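Local coordinates for choline binding protein PCPA (PDB 4CP6) that probably attaches to choline on the pneumococcal cell surface while carrying a leucine-rich-repeat domain, and serves as a vaccine antigen, at residues N22-K27 with T45-E50; E304-L309 with L320-N325. All blocks are in the same frame, centred on the assembly; numbering follows the deposited sequence.

Contact 1. Residues N22-K27 with T45-E50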
loop_
_atom_site.group_PDB
_atom_site.type_symbol
_atom_site.label_atom_id
_atom_site.label_comp_id
_atom_site.label_asym_id
_atom_site.label_seq_id
_atom_site.Cartn_x
_atom_site.Cartn_y
_atom_site.Cartn_z
ATOM N N ASN A 22 33.960 11.998 18.194
ATOM C CA ASN A 22 33.193 11.363 19.266
ATOM C C ASN A 22 32.491 10.078 18.780
ATOM O O ASN A 22 31.316 9.853 19.067
ATOM C CB ASN A 22 32.238 12.369 19.922
ATOM C CG ASN A 22 31.558 11.899 21.190
ATOM O OD1 ASN A 22 30.364 12.142 21.395
ATOM N ND2 ASN A 22 32.283 11.197 22.060
ATOM N N ASN A 23 33.217 9.267 17.997
ATOM C CA ASN A 23 32.763 7.985 17.453
ATOM C C ASN A 23 31.500 8.094 16.573
ATOM O O ASN A 23 30.662 7.180 16.526
ATOM C CB ASN A 23 32.619 6.927 18.548
ATOM C CG ASN A 23 33.969 6.420 19.003
ATOM O OD1 ASN A 23 34.578 5.538 18.388
ATOM N ND2 ASN A 23 34.505 7.018 20.044
ATOM N N ILE A 24 31.398 9.217 15.849
ATOM C CA ILE A 24 30.370 9.432 14.832
ATOM C C ILE A 24 31.153 9.809 13.573
ATOM O O ILE A 24 31.967 10.748 13.605
ATOM C CB ILE A 24 29.310 10.503 15.206
ATOM C CG1 ILE A 24 28.517 10.086 16.475
ATOM C CG2 ILE A 24 28.344 10.760 14.018
ATOM C CD1 ILE A 24 27.469 11.105 17.011
ATOM N N LYS A 25 30.886 9.120 12.460
ATOM C CA LYS A 25 31.509 9.439 11.187
ATOM C C LYS A 25 30.608 10.384 10.409
ATOM O O LYS A 25 29.379 10.220 10.430
ATOM C CB LYS A 25 31.742 8.172 10.354
ATOM C CG LYS A 25 32.819 7.280 10.944
ATOM C CD LYS A 25 32.941 5.969 10.173
ATOM C CE LYS A 25 34.088 5.100 10.654
ATOM N NZ LYS A 25 33.879 4.642 12.058
ATOM N N TYR A 26 31.213 11.345 9.719
ATOM C CA TYR A 26 30.567 12.325 8.856
ATOM C C TYR A 26 31.275 12.298 7.512
ATOM O O TYR A 26 32.503 12.143 7.467
ATOM C CB TYR A 26 30.685 13.734 9.441
ATOM C CG TYR A 26 30.083 13.861 10.815
ATOM C CD1 TYR A 26 30.832 13.576 11.954
ATOM C CD2 TYR A 26 28.776 14.305 10.985
ATOM C CE1 TYR A 26 30.296 13.727 13.227
ATOM C CE2 TYR A 26 28.215 14.425 12.255
ATOM C CZ TYR A 26 28.990 14.168 13.375
ATOM O OH TYR A 26 28.428 14.293 14.626
ATOM N N LYS A 27 30.531 12.457 6.413
ATOM C CA LYS A 27 31.156 12.457 5.104
ATOM C C LYS A 27 30.911 13.794 4.430
ATOM O O LYS A 27 29.782 14.255 4.404
ATOM C CB LYS A 27 30.624 11.271 4.269
ATOM C CG LYS A 27 31.238 11.139 2.890
ATOM C CD LYS A 27 30.764 9.877 2.213
ATOM C CE LYS A 27 31.305 9.782 0.812
ATOM N NZ LYS A 27 31.129 8.413 0.258
ATOM N N THR A 45 27.396 2.055 7.243
ATOM C CA THR A 45 27.137 1.460 8.541
ATOM C C THR A 45 26.423 2.429 9.486
ATOM O O THR A 45 26.595 3.657 9.395
ATOM C CB THR A 45 28.458 0.962 9.187
ATOM O OG1 THR A 45 29.370 2.047 9.246
ATOM C CG2 THR A 45 29.073 -0.231 8.424
ATOM N N PRO A 46 25.709 1.865 10.467
ATOM C CA PRO A 46 25.016 2.710 11.429
ATOM C C PRO A 46 25.957 3.272 12.475
ATOM O O PRO A 46 26.985 2.669 12.831
ATOM C CB PRO A 46 24.033 1.741 12.109
ATOM C CG PRO A 46 24.006 0.503 11.257
ATOM C CD PRO A 46 25.379 0.439 10.685
ATOM N N VAL A 47 25.577 4.399 13.020
ATOM C CA VAL A 47 26.220 4.982 14.178
ATOM C C VAL A 47 26.030 3.976 15.327
ATOM O O VAL A 47 24.935 3.419 15.531
ATOM C CB VAL A 47 25.548 6.326 14.548
ATOM C CG1 VAL A 47 25.954 6.805 15.960
ATOM C CG2 VAL A 47 25.831 7.377 13.488
ATOM N N GLU A 48 27.131 3.709 16.046
ATOM C CA GLU A 48 27.102 2.823 17.197
ATOM C C GLU A 48 26.982 3.674 18.459
ATOM O O GLU A 48 27.805 4.560 18.679
ATOM C CB GLU A 48 28.399 2.032 17.234
ATOM C CG GLU A 48 28.447 1.035 18.369
ATOM C CD GLU A 48 29.621 0.096 18.218
ATOM O OE1 GLU A 48 29.549 -0.801 17.348
ATOM O OE2 GLU A 48 30.630 0.287 18.933
ATOM N N PHE A 49 25.987 3.386 19.294
ATOM C CA PHE A 49 25.730 4.110 20.523
ATOM C C PHE A 49 26.416 3.442 21.700
ATOM O O PHE A 49 26.662 2.235 21.674
ATOM C CB PHE A 49 24.209 4.219 20.778
ATOM C CG PHE A 49 23.508 5.083 19.748
ATOM C CD1 PHE A 49 23.495 6.466 19.875
ATOM C CD2 PHE A 49 22.919 4.515 18.623
ATOM C CE1 PHE A 49 22.867 7.268 18.918
ATOM C CE2 PHE A 49 22.298 5.319 17.660
ATOM C CZ PHE A 49 22.268 6.691 17.820
ATOM N N GLU A 50 26.704 4.232 22.734
ATOM C CA GLU A 50 27.299 3.768 23.980
ATOM C C GLU A 50 26.225 3.089 24.814
ATOM O O GLU A 50 25.039 3.406 24.679
ATOM C CB GLU A 50 27.834 4.978 24.754
ATOM C CG GLU A 50 28.887 5.762 23.976
ATOM C CD GLU A 50 29.145 7.192 24.415
ATOM O OE1 GLU A 50 28.599 7.610 25.461
ATOM O OE2 GLU A 50 29.903 7.897 23.711
HETATM O O HOH W 1 29.725 4.854 15.368
HETATM O O HOH W 2 28.413 7.185 18.435
#

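Contact 2. Residues E304-L309 with L320-N325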
loop_
_atom_site.group_PDB
_atom_site.type_symbol
_atom_site.label_atom_id
_atom_site.label_comp_id
_atom_site.label_asym_id
_atom_site.label_seq_id
_atom_site.Cartn_x
_atom_site.Cartn_y
_atom_site.Cartn_z
ATOM N N GLU A 304 -15.096 -3.205 -17.546
ATOM C CA GLU A 304 -14.267 -3.718 -18.618
ATOM C C GLU A 304 -13.095 -4.568 -18.134
ATOM O O GLU A 304 -12.632 -5.439 -18.882
ATOM C CB GLU A 304 -13.624 -2.533 -19.364
ATOM C CG GLU A 304 -14.581 -1.553 -20.032
ATOM C CD GLU A 304 -13.913 -0.297 -20.576
ATOM O OE1 GLU A 304 -12.659 -0.235 -20.598
ATOM O OE2 GLU A 304 -14.650 0.645 -20.945
ATOM N N THR A 305 -12.524 -4.228 -16.972
ATOM C CA THR A 305 -11.283 -4.835 -16.519
ATOM C C THR A 305 -11.362 -5.200 -15.067
ATOM O O THR A 305 -11.697 -4.348 -14.238
ATOM C CB THR A 305 -10.133 -3.783 -16.730
ATOM O OG1 THR A 305 -10.100 -3.429 -18.118
ATOM C CG2 THR A 305 -8.762 -4.306 -16.273
ATOM N N ILE A 306 -10.920 -6.426 -14.734
ATOM C CA ILE A 306 -10.809 -6.876 -13.354
ATOM C C ILE A 306 -9.399 -7.429 -13.228
ATOM O O ILE A 306 -9.081 -8.452 -13.831
ATOM C CB ILE A 306 -11.860 -7.910 -12.932
ATOM C CG1 ILE A 306 -13.265 -7.479 -13.327
ATOM C CG2 ILE A 306 -11.763 -8.155 -11.417
ATOM C CD1 ILE A 306 -14.318 -8.578 -13.018
ATOM N N GLU A 307 -8.530 -6.748 -12.463
ATOM C CA GLU A 307 -7.127 -7.102 -12.376
ATOM C C GLU A 307 -6.815 -8.239 -11.423
ATOM O O GLU A 307 -7.682 -8.739 -10.689
ATOM C CB GLU A 307 -6.293 -5.852 -12.031
ATOM C CG GLU A 307 -6.368 -4.744 -13.067
ATOM C CD GLU A 307 -5.373 -3.617 -12.839
ATOM O OE1 GLU A 307 -4.969 -3.341 -11.678
ATOM O OE2 GLU A 307 -5.006 -2.989 -13.855
ATOM N N ARG A 308 -5.544 -8.630 -11.430
ATOM C CA ARG A 308 -5.018 -9.729 -10.650
ATOM C C ARG A 308 -5.436 -9.718 -9.188
ATOM O O ARG A 308 -5.309 -8.699 -8.508
ATOM C CB ARG A 308 -3.479 -9.736 -10.775
ATOM C CG ARG A 308 -2.741 -10.691 -9.830
ATOM C CD ARG A 308 -1.278 -10.872 -10.242
ATOM N NE ARG A 308 -0.596 -11.810 -9.336
ATOM C CZ ARG A 308 0.136 -11.476 -8.279
ATOM N NH1 ARG A 308 0.298 -10.201 -7.950
ATOM N NH2 ARG A 308 0.723 -12.421 -7.547
ATOM N N LEU A 309 -5.942 -10.837 -8.708
ATOM C CA LEU A 309 -6.281 -11.055 -7.309
ATOM C C LEU A 309 -7.218 -9.993 -6.770
ATOM O O LEU A 309 -7.192 -9.694 -5.578
ATOM C CB LEU A 309 -5.024 -11.257 -6.432
ATOM C CG LEU A 309 -4.275 -12.575 -6.742
ATOM C CD1 LEU A 309 -2.823 -12.517 -6.251
ATOM C CD2 LEU A 309 -5.011 -13.753 -6.128
ATOM N N LEU A 320 -20.906 -14.450 -7.239
ATOM C CA LEU A 320 -20.310 -13.445 -8.101
ATOM C C LEU A 320 -20.978 -13.542 -9.433
ATOM O O LEU A 320 -21.054 -14.641 -10.007
ATOM C CB LEU A 320 -18.800 -13.642 -8.299
ATOM C CG LEU A 320 -17.866 -12.918 -7.376
ATOM C CD1 LEU A 320 -16.432 -13.393 -7.570
ATOM C CD2 LEU A 320 -17.976 -11.394 -7.566
ATOM N N ILE A 321 -21.473 -12.414 -9.930
ATOM C CA ILE A 321 -22.031 -12.327 -11.249
ATOM C C ILE A 321 -21.117 -11.435 -12.076
ATOM O O ILE A 321 -21.128 -10.209 -11.896
ATOM C CB ILE A 321 -23.477 -11.812 -11.225
ATOM C CG1 ILE A 321 -24.357 -12.755 -10.362
ATOM C CG2 ILE A 321 -24.004 -11.647 -12.660
ATOM C CD1 ILE A 321 -25.707 -12.141 -9.970
ATOM N N LEU A 322 -20.311 -12.026 -12.951
ATOM C CA LEU A 322 -19.425 -11.248 -13.819
ATOM C C LEU A 322 -20.282 -10.676 -14.952
ATOM O O LEU A 322 -21.022 -11.410 -15.620
ATOM C CB LEU A 322 -18.289 -12.103 -14.374
ATOM C CG LEU A 322 -17.375 -12.772 -13.327
ATOM C CD1 LEU A 322 -16.373 -13.708 -14.013
ATOM C CD2 LEU A 322 -16.648 -11.719 -12.449
ATOM N N PRO A 323 -20.245 -9.355 -15.122
ATOM C CA PRO A 323 -21.140 -8.718 -16.091
ATOM C C PRO A 323 -20.810 -9.038 -17.518
ATOM O O PRO A 323 -19.770 -9.637 -17.840
ATOM C CB PRO A 323 -21.068 -7.224 -15.745
ATOM C CG PRO A 323 -19.737 -7.063 -15.078
ATOM C CD PRO A 323 -19.456 -8.372 -14.357
ATOM N N ASP A 324 -21.747 -8.684 -18.395
ATOM C CA ASP A 324 -21.734 -9.196 -19.748
ATOM C C ASP A 324 -20.603 -8.783 -20.652
ATOM O O ASP A 324 -20.361 -9.463 -21.651
ATOM C CB ASP A 324 -23.069 -8.858 -20.446
ATOM C CG ASP A 324 -24.294 -9.502 -19.797
ATOM O OD1 ASP A 324 -24.156 -10.595 -19.195
ATOM O OD2 ASP A 324 -25.400 -8.902 -19.874
ATOM N N ASN A 325 -19.916 -7.676 -20.323
ATOM C CA ASN A 325 -18.963 -7.055 -21.225
ATOM C C ASN A 325 -17.517 -6.975 -20.714
ATOM O O ASN A 325 -16.729 -6.195 -21.254
ATOM C CB ASN A 325 -19.492 -5.633 -21.557
ATOM C CG ASN A 325 -20.979 -5.590 -21.870
ATOM O OD1 ASN A 325 -21.421 -6.225 -22.833
ATOM N ND2 ASN A 325 -21.802 -4.914 -21.023
#

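Contact 1. Residues N22-K27 with T45-E50
The ring of F49 takes CG1 of V47 over one face, lying nearer the edge of the ring than its centre, and this same methyl is the one that touches I24 across the contact. F49 also makes edge-to-face ring contacts with F58 and Y94. The fold element joined here is a β-hairpin of strands 18-21 and 24-32: its two-residue type I' turn, N22 and N23 both left-handed, and the start of its second strand meet the loop that follows strand 35-40. CG1 of V47 stands anti to the backbone N (chi1 166°), which carries it to CG1 of I24 at 4.2 Å, the two side chains crossing obliquely. I24 also packs on V40, while the backbone of V47 is tied to A80. At the more exposed end the join passes through solvent. Two ordered waters both donate to N23 O, one at 2.8 Å from it, and each continues to the backbone of E48, so the turn and the loop are bridged through water rather than by a direct bond between N23 and E48. Beyond them, N22 ND2 and E50 OE2 remain 4.4 Å apart. The first water accepts from E48 N at 2.9 Å, whereas the second donates to E48 O at 2.7 Å.

Contact 2. Residues E304-L309 with L320-N325
I306 turns its CG1 arm, and L322 its CG, anti to the carbonyl carbon, and so the two meet: I306 places CG1 beside its backbone N (chi1 -49°) and extends CD1 beyond it, and L322 sets CG in the same way (chi1 -59°), leaving CD2 to complete the reach. The setting is the hydrophobic interior of a leucine-rich-repeat solenoid. Strand 305-306 belongs to the sheet it forms with strands 282-283 and 328-329, whereas strand 319-322 begins a separate parallel sheet with strand 342-345, and the contact spans the core from one sheet to the other. The two side chains come in at a slant to each other, each from its own sheet, and touch through CD1 and CD2. V333 and F311 also border I306, while M334, L343 and F356 pack on L322, so the pair is one part of a larger apolar filling.

End to end, the touching parts 304-306 and 322-325 run 147° apart. Beyond the apolar pair, the contact moves to backbone atoms of E304 and N325, both partly exposed. There the backbone of E304 pairs with E281, K327 and N328. N325 uses both ends of its amide outside the contact, ND2 bonding to N301 O and OD1 receiving ND2 of N348, which links successive turns of the coil. Its carbonyl O lies 4.4 Å from E304 CA, a loose approach and not a bond, and in the core I306 CD1 lies 4.0 Å from L322 CD2.

In the fold
Contacts 1 and 2 sit on opposite sides of the chain's centre, their own centres 55 Å apart and their nearest atoms about 32 Å apart, so neither touches the other. In sequence they come one after the other. The centre of contact 1 lies about 33 Å, and that of contact 2 about 22 Å, from the chain centre. Contact 1 belongs to the hairpin region at the N-terminal end, whose strand 24-32 enters the sheet that continues to strand 200-201. Contact 2 lies within the second group of BspA-type repeats, in the coil that follows. The first lies at the surface; the second is partly buried and apolar at its heart. No bound ligand or active site accompanies either.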